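Local coordinates for protein putative peptidase M23 (PDB 2HSI) that is probably a zinc-dependent metalloendopeptidase of the M23 family, with a zinc ion bound in its peptidase domain, at residues L154-D159 with L183-P188; S224-L229 with P258-N263. All coordinates share one frame; numbering follows the deposited sequence. Where two conformers were deposited one is given.

Overall arrangement
The two contacts follow one another along the chain, interaction 1 (154-159 with 183-188) closing before interaction 2 (224-229 with 258-263) opens, and their centres lie about 9 Å apart. They share one antiparallel sheet, in which strand 260-266 runs between strands 183-185 and 222-229. Backbone pairing of Leu183 with Trp262 joins the two contacts directly. Both also reach the zinc ion: Asp184 comes from interaction 1, His259 and His261 from interaction 2, and His180 completes the set of four protein ligands. Neighbouring strands of a single sheet, with the residues leading into them, thus bring the metal ligands together, while the loop 154-159 packs beside them.

Interaction 1 of 2, residues L154-D159 with L183-P188; sequences LDKPVD and LDFAVP. With ZN (zinc ion), chain C.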
loop_
_atom_site.group_PDB
_atom_site.type_symbol
_atom_site.label_atom_id
_atom_site.label_comp_id
_atom_site.label_asym_id
_atom_site.label_seq_id
_atom_site.Cartn_x
_atom_site.Cartn_y
_atom_site.Cartn_z
ATOM N N LEU A 154 7.787 -7.058 2.057
ATOM C CA LEU A 154 8.455 -5.854 1.569
ATOM C C LEU A 154 9.743 -5.569 2.318
ATOM O O LEU A 154 9.864 -5.880 3.507
ATOM C CB LEU A 154 7.511 -4.653 1.697
ATOM C CG LEU A 154 6.184 -4.712 0.943
ATOM C CD1 LEU A 154 5.369 -3.444 1.164
ATOM C CD2 LEU A 154 6.419 -4.957 -0.534
ATOM N N ASP A 155 10.708 -4.981 1.614
ATOM C CA ASP A 155 11.902 -4.473 2.264
ATOM C C ASP A 155 11.567 -3.161 2.936
ATOM O O ASP A 155 10.708 -2.421 2.462
ATOM C CB ASP A 155 13.015 -4.212 1.255
ATOM C CG ASP A 155 13.525 -5.468 0.593
ATOM O OD1 ASP A 155 13.343 -6.577 1.140
ATOM O OD2 ASP A 155 14.129 -5.332 -0.487
ATOM N N LYS A 156 12.252 -2.879 4.039
ATOM C CA LYS A 156 12.268 -1.538 4.605
ATOM C C LYS A 156 12.814 -0.589 3.536
ATOM O O LYS A 156 13.817 -0.898 2.892
ATOM C CB LYS A 156 13.149 -1.484 5.852
ATOM C CG LYS A 156 12.565 -2.183 7.061
ATOM C CD LYS A 156 13.587 -2.295 8.176
ATOM C CE LYS A 156 13.935 -0.933 8.739
ATOM N NZ LYS A 156 14.960 -1.030 9.811
ATOM N N PRO A 157 12.122 0.540 3.307
ATOM C CA PRO A 157 12.570 1.516 2.316
ATOM C C PRO A 157 13.796 2.330 2.734
ATOM O O PRO A 157 14.463 2.906 1.874
ATOM C CB PRO A 157 11.355 2.418 2.125
ATOM C CG PRO A 157 10.542 2.245 3.336
ATOM C CD PRO A 157 10.865 0.938 3.960
ATOM N N VAL A 158 14.089 2.370 4.035
ATOM C CA VAL A 158 15.327 2.978 4.540
ATOM C C VAL A 158 15.967 2.094 5.609
ATOM O O VAL A 158 15.258 1.406 6.354
ATOM C CB VAL A 158 15.094 4.398 5.127
ATOM C CG1 VAL A 158 14.857 5.424 4.024
ATOM C CG2 VAL A 158 13.941 4.402 6.089
ATOM N N ASP A 159 17.299 2.106 5.675
ATOM C CA ASP A 159 18.032 1.366 6.698
ATOM C C ASP A 159 18.120 2.190 7.986
ATOM O O ASP A 159 19.122 2.865 8.240
ATOM C CB ASP A 159 19.430 0.974 6.195
ATOM C CG ASP A 159 19.389 0.128 4.925
ATOM O OD1 ASP A 159 18.499 -0.743 4.800
ATOM O OD2 ASP A 159 20.262 0.329 4.053
ATOM N N LEU A 183 3.763 4.682 8.274
ATOM C CA LEU A 183 4.848 4.335 9.188
ATOM C C LEU A 183 6.039 5.288 9.043
ATOM O O LEU A 183 6.497 5.555 7.931
ATOM C CB LEU A 183 5.285 2.881 8.954
ATOM C CG LEU A 183 6.507 2.294 9.671
ATOM C CD1 LEU A 183 6.314 2.253 11.190
ATOM C CD2 LEU A 183 6.822 0.905 9.114
ATOM N N ASP A 184 6.534 5.795 10.171
ATOM C CA ASP A 184 7.711 6.670 10.169
ATOM C C ASP A 184 8.994 5.918 10.468
ATOM O O ASP A 184 8.979 4.883 11.141
ATOM C CB ASP A 184 7.559 7.806 11.179
ATOM C CG ASP A 184 6.750 8.955 10.651
ATOM O OD1 ASP A 184 6.239 8.866 9.510
ATOM O OD2 ASP A 184 6.609 9.955 11.383
ATOM N N PHE A 185 10.102 6.458 9.962
ATOM C CA PHE A 185 11.434 5.968 10.279
ATOM C C PHE A 185 12.293 7.133 10.755
ATOM O O PHE A 185 12.245 8.227 10.175
ATOM C CB PHE A 185 12.091 5.310 9.066
ATOM C CG PHE A 185 11.392 4.066 8.587
ATOM C CD1 PHE A 185 11.801 2.812 9.029
ATOM C CD2 PHE A 185 10.336 4.146 7.677
ATOM C CE1 PHE A 185 11.160 1.652 8.589
ATOM C CE2 PHE A 185 9.688 2.994 7.230
ATOM C CZ PHE A 185 10.100 1.743 7.690
ATOM N N ALA A 186 13.055 6.892 11.819
ATOM C CA ALA A 186 14.001 7.870 12.351
ATOM C C ALA A 186 15.300 7.829 11.548
ATOM O O ALA A 186 16.226 7.079 11.872
ATOM C CB ALA A 186 14.262 7.613 13.831
ATOM N N VAL A 187 15.334 8.614 10.474
ATOM C CA VAL A 187 16.512 8.745 9.607
ATOM C C VAL A 187 16.720 10.222 9.246
ATOM O O VAL A 187 15.746 10.979 9.171
ATOM C CB VAL A 187 16.420 7.873 8.305
ATOM C CG1 VAL A 187 16.689 6.400 8.596
ATOM C CG2 VAL A 187 15.087 8.060 7.595
ATOM N N PRO A 188 17.985 10.648 9.047
ATOM C CA PRO A 188 18.232 12.052 8.697
ATOM C C PRO A 188 17.860 12.397 7.251
ATOM O O PRO A 188 17.631 11.496 6.442
ATOM C CB PRO A 188 19.743 12.198 8.901
ATOM C CG PRO A 188 20.285 10.828 8.643
ATOM C CD PRO A 188 19.245 9.880 9.165
HETATM ZN ZN ZN C . 4.549 9.857 9.224
#
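Phe185 reaches from its strand into the bend made by Lys156, Pro157 and Val158, and this one aromatic side chain carries most of the contact. Its CB already touches, lying 3.6 Å from Val158 CG2. Because CG stands anti to the carbonyl carbon, beside the backbone N (chi1 -65°), the ring continues past the same methyl, and Val158 CG2 comes equally close to Phe185 CG. CD1 and CD2 flank this point, both near that methyl, so the valine branch bears on the root of the ring. The outer atoms divide between two neighbours, both on the valine's side of the ring plane: CE1 meets Lys156 CE at 3.8 Å, and CE2 lies near Pro157 CG and CD. The lysine's NZ is hydrogen-bonded to the carbonyl O of Gly160. At the tip, CZ stands 3.9 Å from Pro157 CD, the proline crossing the phenylalanine at about a right angle.

The inverse gamma turn centred on Ala186 carries the chain on to Val187, two residues on, which adds a second apolar side chain. Its CG2 approaches Val158 CG2 at 4.1 Å, so that one valine methyl serves both Phe185 and Val187. The carboxylate of Asp159 forms a salt bridge with Lys194 through OD2.

Asp184, next to Phe185 in the strand, binds the zinc ion through OD1 at 2.0 Å, so the residue packed against the loop directly follows a metal ligand. The contact joins the irregular segment 154-159 to strand 183-185 and the turn after it. Pro157 and Phe185 both also touch Trp262 of strand 260-266, Pro157 reaches Phe226 of strand 222-229, and Lys156 lies against Ile277 of helix 273-277.

Interaction 2 of 2, residues S224-L229 with P258-N263; sequences SMFCHL and PHMHWN. With ZN (zinc ion), chain C.
The His228 ring lies roughly parallel to that of His259 but slid aside, with centroids 4.5 Å apart; its ND1 is hydrogen-bonded to the carbonyl O of Thr252. His259 and His261 bind the zinc ion, through NE2 at 2.4 Å and ND1 at 2.1 Å respectively. The far nitrogen of His261, NE2, donates to Asn263 OD1 at 2.8 Å, which together with the zinc on ND1 restrains the ring's rotation, although the donor stands 46° out of the carbonyl plane. Cys227 SG approaches His261 obliquely.

Behind these ligands the strands pair antiparallel. Met225 and Asn263 exchange two backbone hydrogen bonds, each 2.9 Å between N and O, whereas Cys227 N to His261 O is weak. There a water fits between the strands, donating to Cys227 O and accepting from His261 N.

Phe226 and Trp262 occupy the opposite face from His261; the Phe226 ring and the five-membered ring of Trp262 are nearly parallel (8°) but slid so far apart that they barely overlap. Trp262 NE1 donates almost straight (171°) to Ser224 OG, 3.1 Å away in the indole plane; the serine also bonds His218. Met260 CE meets the edge of Phe226 beside them.

With His180 and Asp184, His259 and His261, an HxH pair where the chain enters strand 260-266, form the zinc site characteristic of M23 peptidases.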
loop_
_atom_site.group_PDB
_atom_site.type_symbol
_atom_site.label_atom_id
_atom_site.label_comp_id
_atom_site.label_asym_id
_atom_site.label_seq_id
_atom_site.Cartn_x
_atom_site.Cartn_y
_atom_site.Cartn_z
ATOM N N SER A 224 2.855 1.639 -2.728
ATOM C CA SER A 224 3.621 2.407 -1.738
ATOM C C SER A 224 3.593 3.894 -2.075
ATOM O O SER A 224 3.693 4.283 -3.241
ATOM C CB SER A 224 5.076 1.944 -1.653
ATOM O OG SER A 224 5.179 0.679 -1.019
ATOM N N MET A 225 3.455 4.716 -1.044
ATOM C CA MET A 225 3.560 6.162 -1.194
ATOM C C MET A 225 4.635 6.656 -0.236
ATOM O O MET A 225 4.752 6.152 0.891
ATOM C CB MET A 225 2.206 6.835 -0.928
ATOM C CG MET A 225 2.200 8.379 -0.997
ATOM S SD MET A 225 2.796 9.170 0.521
ATOM C CE MET A 225 1.548 10.443 0.740
ATOM N N PHE A 226 5.427 7.627 -0.694
ATOM C CA PHE A 226 6.445 8.283 0.137
ATOM C C PHE A 226 6.320 9.776 -0.016
ATOM O O PHE A 226 6.234 10.270 -1.132
ATOM C CB PHE A 226 7.854 7.855 -0.273
ATOM C CG PHE A 226 8.069 6.385 -0.207
ATOM C CD1 PHE A 226 8.468 5.790 0.979
ATOM C CD2 PHE A 226 7.840 5.586 -1.318
ATOM C CE1 PHE A 226 8.647 4.431 1.052
ATOM C CE2 PHE A 226 8.013 4.212 -1.242
ATOM C CZ PHE A 226 8.422 3.641 -0.061
ATOM N N CYS A 227 6.332 10.499 1.099
ATOM C CA CYS A 227 6.181 11.947 1.049
ATOM C C CYS A 227 7.221 12.680 1.903
ATOM O O CYS A 227 8.015 12.045 2.605
ATOM C CB CYS A 227 4.757 12.354 1.405
ATOM S SG CYS A 227 4.242 11.854 3.051
ATOM N N HIS A 228 7.207 14.013 1.800
ATOM C CA HIS A 228 8.192 14.927 2.415
ATOM C C HIS A 228 9.625 14.744 1.907
ATOM O O HIS A 228 10.561 15.090 2.604
ATOM C CB HIS A 228 8.178 14.865 3.957
ATOM C CG HIS A 228 6.811 14.968 4.562
ATOM N ND1 HIS A 228 6.053 16.114 4.492
ATOM C CD2 HIS A 228 6.071 14.067 5.249
ATOM C CE1 HIS A 228 4.903 15.918 5.114
ATOM N NE2 HIS A 228 4.888 14.683 5.583
ATOM N N LEU A 229 9.803 14.227 0.695
ATOM C CA LEU A 229 11.157 13.957 0.167
ATOM C C LEU A 229 11.918 15.256 -0.106
ATOM O O LEU A 229 11.308 16.268 -0.420
ATOM C CB LEU A 229 11.099 13.127 -1.122
ATOM C CG LEU A 229 10.974 11.602 -0.978
ATOM C CD1 LEU A 229 9.655 11.207 -0.368
ATOM C CD2 LEU A 229 11.135 10.912 -2.319
ATOM N N PRO A 258 13.165 16.518 9.499
ATOM C CA PRO A 258 13.142 15.381 8.572
ATOM C C PRO A 258 12.068 14.355 8.936
ATOM O O PRO A 258 11.989 13.905 10.086
ATOM C CB PRO A 258 14.544 14.772 8.715
ATOM C CG PRO A 258 15.378 15.860 9.298
ATOM C CD PRO A 258 14.462 16.626 10.191
ATOM N N HIS A 259 11.237 14.014 7.953
ATOM C CA HIS A 259 10.083 13.150 8.167
ATOM C C HIS A 259 9.958 12.117 7.039
ATOM O O HIS A 259 9.333 12.360 6.003
ATOM C CB HIS A 259 8.811 14.004 8.346
ATOM C CG HIS A 259 7.551 13.218 8.569
ATOM N ND1 HIS A 259 6.299 13.778 8.429
ATOM C CD2 HIS A 259 7.344 11.924 8.916
ATOM C CE1 HIS A 259 5.377 12.866 8.676
ATOM N NE2 HIS A 259 5.984 11.731 8.971
ATOM N N MET A 260 10.579 10.967 7.269
ATOM C CA MET A 260 10.452 9.802 6.408
ATOM C C MET A 260 9.093 9.120 6.649
ATOM O O MET A 260 8.899 8.448 7.657
ATOM C CB MET A 260 11.624 8.857 6.691
ATOM C CG MET A 260 11.552 7.481 6.051
ATOM S SD MET A 260 11.293 7.519 4.284
ATOM C CE MET A 260 10.598 5.881 4.048
ATOM N N HIS A 261 8.150 9.336 5.736
ATOM C CA HIS A 261 6.806 8.764 5.852
ATOM C C HIS A 261 6.518 7.798 4.705
ATOM O O HIS A 261 6.679 8.146 3.532
ATOM C CB HIS A 261 5.734 9.866 5.914
ATOM C CG HIS A 261 4.339 9.350 6.120
ATOM N ND1 HIS A 261 3.737 9.296 7.358
ATOM C CD2 HIS A 261 3.424 8.875 5.242
ATOM C CE1 HIS A 261 2.517 8.802 7.236
ATOM N NE2 HIS A 261 2.304 8.535 5.960
ATOM N N TRP A 262 6.065 6.600 5.069
ATOM C CA TRP A 262 5.734 5.532 4.120
ATOM C C TRP A 262 4.295 5.054 4.319
ATOM O O TRP A 262 3.932 4.599 5.414
ATOM C CB TRP A 262 6.725 4.374 4.300
ATOM C CG TRP A 262 6.491 3.122 3.451
ATOM C CD1 TRP A 262 5.954 3.056 2.196
ATOM C CD2 TRP A 262 6.836 1.776 3.806
ATOM N NE1 TRP A 262 5.944 1.757 1.751
ATOM C CE2 TRP A 262 6.477 0.951 2.721
ATOM C CE3 TRP A 262 7.412 1.188 4.943
ATOM C CZ2 TRP A 262 6.667 -0.437 2.735
ATOM C CZ3 TRP A 262 7.597 -0.193 4.960
ATOM C CH2 TRP A 262 7.223 -0.990 3.858
ATOM N N ASN A 263 3.479 5.186 3.270
ATOM C CA ASN A 263 2.130 4.601 3.231
ATOM C C ASN A 263 2.129 3.335 2.410
ATOM O O ASN A 263 2.808 3.276 1.390
ATOM C CB ASN A 263 1.125 5.565 2.591
ATOM C CG ASN A 263 0.810 6.756 3.468
ATOM O OD1 ASN A 263 0.750 6.639 4.689
ATOM N ND2 ASN A 263 0.603 7.910 2.849
HETATM ZN ZN ZN C . 4.549 9.857 9.224
HETATM O O HOH W 1 9.068 9.670 3.182
#